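PDB 5D2E: MlnE from Bacillus amyloliquefaciens subsp. plantarum, which carries in this N-terminal piece an NADP-binding B-type ketoreductase that probably reduces beta-keto intermediates on the macrolactin assembly line. Local coordinates for residues D112-C115 / G116-S120; M488-A492 / S493-V497. All coordinates share one frame; numbering follows the deposited sequence.

Contact 1: residues D112-C115 / G116-S120; sequences DALC and GVLRS
Gly116 N reaches back to Asp112 O at 2.9 Å, the first of four successive i-to-i+4 bonds between 112-115 and 116-120, a worked example of how an alpha-helix pairs each amide with a carbonyl one turn earlier. At Val117 the amide meets Ala113 O at 2.8 Å, the shortest of the four. The Val117 side chain packs on the same carbonyl: with CG1 anti to the backbone N (chi1 172°), the other methyl, CG2, falls beside that nitrogen and lies 3.3 Å from Ala113 O. Ala113 and Val117 share a further neighbour, Phe93. Leu118 N then bonds Leu114 O, and Leu118 CG lies close to the same oxygen. Beyond the backbone the two leucines run side by side, pointing the same way, and Leu118 CD1 comes 4.1 Å from Leu114 CG. Both touch Phe101 of strand 100-103. The turns belong to helix 108-120 of the N-terminal, Rossmann-related half of the ketoreductase, the structural subdomain, well away from the NADP site; within that half, Cys115 meets Phe162 of helix 141-164. Next, Arg119 N takes Cys115 O at 3.0 Å, and Arg119 CG, lying beside its own backbone N, packs 3.3 Å from that oxygen before the chain bends at chi3; the guanidinium makes a weak bond to Asn165 O, while Asn165 ND2 holds Asp112 OD1. At Ser120, OG turns back to Gly116 O at 3.0 Å, approaching from above the carbonyl plane, 40° out of it, so one oxygen serves both the hydroxyl and the amide of Ser120.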
# COMPACT_ATOMS: atom_id res chain seq x y z
N ASP A 112 11.89 -16.90 17.75
CA ASP A 112 11.56 -17.58 19.01
C ASP A 112 12.71 -17.76 19.89
O ASP A 112 12.62 -17.54 21.12
CB ASP A 112 10.93 -18.96 18.76
CG ASP A 112 9.59 -18.86 18.16
OD1 ASP A 112 8.80 -17.93 18.45
OD2 ASP A 112 9.31 -19.78 17.37
N ALA A 113 13.82 -18.23 19.29
CA ALA A 113 15.07 -18.43 20.00
C ALA A 113 15.56 -17.13 20.62
O ALA A 113 15.95 -17.11 21.78
CB ALA A 113 16.13 -18.96 19.07
N LEU A 114 15.53 -16.04 19.82
CA LEU A 114 15.91 -14.74 20.35
C LEU A 114 15.07 -14.36 21.57
O LEU A 114 15.64 -13.91 22.56
CB LEU A 114 15.75 -13.64 19.29
CG LEU A 114 16.16 -12.23 19.67
CD1 LEU A 114 17.67 -12.15 19.98
CD2 LEU A 114 15.82 -11.26 18.58
N CYS A 115 13.74 -14.44 21.45
CA CYS A 115 12.87 -14.15 22.58
C CYS A 115 13.20 -15.04 23.81
O CYS A 115 13.26 -14.57 24.91
CB CYS A 115 11.40 -14.35 22.22
SG CYS A 115 10.79 -13.29 20.92
N GLY A 116 13.40 -16.32 23.58
CA GLY A 116 13.71 -17.28 24.65
C GLY A 116 14.98 -16.91 25.34
O GLY A 116 15.03 -16.80 26.57
N VAL A 117 16.01 -16.60 24.57
CA VAL A 117 17.26 -16.24 25.19
C VAL A 117 17.20 -14.95 25.99
O VAL A 117 17.70 -14.88 27.12
CB VAL A 117 18.41 -16.23 24.15
CG1 VAL A 117 19.67 -15.68 24.79
CG2 VAL A 117 18.68 -17.64 23.64
N LEU A 118 16.58 -13.90 25.41
CA LEU A 118 16.48 -12.64 26.12
C LEU A 118 15.69 -12.78 27.43
O LEU A 118 16.05 -12.19 28.43
CB LEU A 118 15.86 -11.57 25.24
CG LEU A 118 16.76 -11.18 24.04
CD1 LEU A 118 15.96 -10.19 23.19
CD2 LEU A 118 18.09 -10.59 24.43
N ARG A 119 14.64 -13.59 27.41
CA ARG A 119 13.85 -13.82 28.60
C ARG A 119 14.71 -14.52 29.66
O ARG A 119 14.74 -14.09 30.83
CB ARG A 119 12.59 -14.58 28.26
CG ARG A 119 11.55 -13.65 27.58
CD ARG A 119 10.17 -14.26 27.51
NE ARG A 119 9.60 -14.63 28.82
CZ ARG A 119 8.47 -15.32 28.97
NH1 ARG A 119 7.80 -15.71 27.89
NH2 ARG A 119 8.05 -15.69 30.17
N SER A 120 15.49 -15.48 29.21
CA SER A 120 16.39 -16.17 30.12
C SER A 120 17.44 -15.26 30.73
O SER A 120 17.94 -15.55 31.83
CB SER A 120 17.07 -17.35 29.41
OG SER A 120 16.13 -18.33 28.92

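Contact 2: residues M488-A492 / S493-V497; sequences MSRSA and SQLAV
Leu495 folds back over Ala492, so that a bend between loop and strand is closed by apolar contact rather than by polar bonds. Its CB points toward the loop but is still 5.2 Å from Ala492 CB. The next atom, CG, lies beside the backbone N and anti to the carbonyl carbon (chi1 -72°), which brings it to 3.8 Å from that methyl. From there the side chain forks: CD2 makes the closest touch, 3.7 Å from Ala492 CB, whereas CD1 faces the aliphatic part of Arg490 and lies 4.4 Å from its CD. Arg490 thus offers a methylene to the leucine and sends its guanidinium past it to Lys259 O. Val258 and Glu39 also touch Leu495. The bend is held from outside as well, Lys443 NZ donating to Arg490 O, while the Leu495 backbone bonds Ser446 and Asn448. This is the entry, after helix 477-488, into strand 494-499, which runs parallel to strand 443-453 and antiparallel to strand 35-46: a helix-to-strand connection leading into the last strand along the chain of the Rossmann-type catalytic subdomain, which binds NADP.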
# COMPACT_ATOMS: atom_id res chain seq x y z
N MET A 488 -10.33 10.97 -12.29
CA MET A 488 -9.61 10.86 -13.54
C MET A 488 -9.32 12.22 -14.22
O MET A 488 -8.46 12.29 -15.06
CB MET A 488 -10.37 9.95 -14.50
CG MET A 488 -10.40 8.49 -14.12
SD MET A 488 -8.74 7.71 -14.07
CE MET A 488 -8.36 7.63 -15.80
N SER A 489 -10.03 13.27 -13.82
CA SER A 489 -9.90 14.58 -14.44
C SER A 489 -8.97 15.45 -13.58
O SER A 489 -8.67 16.59 -13.91
CB SER A 489 -11.30 15.23 -14.56
OG SER A 489 -11.67 15.81 -13.28
N ARG A 490 -8.47 14.91 -12.47
CA ARG A 490 -7.61 15.70 -11.61
C ARG A 490 -6.17 15.37 -11.89
O ARG A 490 -5.89 14.58 -12.79
CB ARG A 490 -7.97 15.46 -10.18
CG ARG A 490 -9.31 16.09 -9.86
CD ARG A 490 -9.69 15.84 -8.43
NE ARG A 490 -10.59 16.94 -8.08
CZ ARG A 490 -10.20 18.09 -7.52
NH1 ARG A 490 -8.93 18.29 -7.10
NH2 ARG A 490 -11.11 19.00 -7.31
N SER A 491 -5.25 16.03 -11.21
CA SER A 491 -3.82 15.80 -11.45
C SER A 491 -3.15 14.92 -10.39
O SER A 491 -2.05 14.47 -10.62
CB SER A 491 -3.05 17.12 -11.60
OG SER A 491 -3.11 17.80 -10.37
N ALA A 492 -3.79 14.64 -9.26
CA ALA A 492 -3.17 13.79 -8.26
C ALA A 492 -3.01 12.37 -8.79
O ALA A 492 -3.85 11.82 -9.51
CB ALA A 492 -3.96 13.80 -6.97
N SER A 493 -1.91 11.74 -8.41
CA SER A 493 -1.71 10.33 -8.80
C SER A 493 -2.18 9.35 -7.72
O SER A 493 -2.18 8.14 -7.96
CB SER A 493 -0.26 10.11 -9.22
OG SER A 493 0.56 10.33 -8.14
N GLN A 494 -2.52 9.86 -6.54
CA GLN A 494 -3.18 9.05 -5.50
C GLN A 494 -4.33 9.85 -4.92
O GLN A 494 -4.13 11.01 -4.45
CB GLN A 494 -2.26 8.69 -4.35
CG GLN A 494 -2.99 7.82 -3.26
CD GLN A 494 -2.13 7.51 -2.02
OE1 GLN A 494 -0.98 7.91 -1.94
NE2 GLN A 494 -2.71 6.84 -1.06
N LEU A 495 -5.53 9.27 -4.95
CA LEU A 495 -6.70 9.90 -4.36
C LEU A 495 -7.48 8.89 -3.51
O LEU A 495 -7.59 7.74 -3.91
CB LEU A 495 -7.62 10.48 -5.46
CG LEU A 495 -7.08 11.74 -6.18
CD1 LEU A 495 -7.91 11.99 -7.42
CD2 LEU A 495 -7.11 12.96 -5.28
N ALA A 496 -7.89 9.32 -2.33
CA ALA A 496 -8.74 8.54 -1.45
C ALA A 496 -10.20 9.04 -1.54
O ALA A 496 -10.47 10.21 -1.55
CB ALA A 496 -8.30 8.63 -0.05
N VAL A 497 -11.11 8.08 -1.55
CA VAL A 497 -12.54 8.35 -1.61
C VAL A 497 -13.10 7.91 -0.28
O VAL A 497 -12.90 6.78 0.11
CB VAL A 497 -13.23 7.62 -2.76
CG1 VAL A 497 -14.74 7.94 -2.72
CG2 VAL A 497 -12.67 7.95 -4.16

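Contacts 1 and 2 are both local, yet they differ in what carries them: main-chain bonds in one, side-chain carbon in the other. Contact 1, inside helix 108-120, is partly buried, its leucines and cysteine covered while Arg119 and Ser120 stand exposed. Contact 2 is a surface bend with one buried leucine; its backbone finds bonding partners in strand 443-453 and strand 35-46, while between loop and strand the side chains meet through carbon. The two share no element and lie on opposite sides of the chain's centre, their centres about 47 Å apart: contact 1 far out in the N-terminal subdomain, contact 2 in the half that binds NADP.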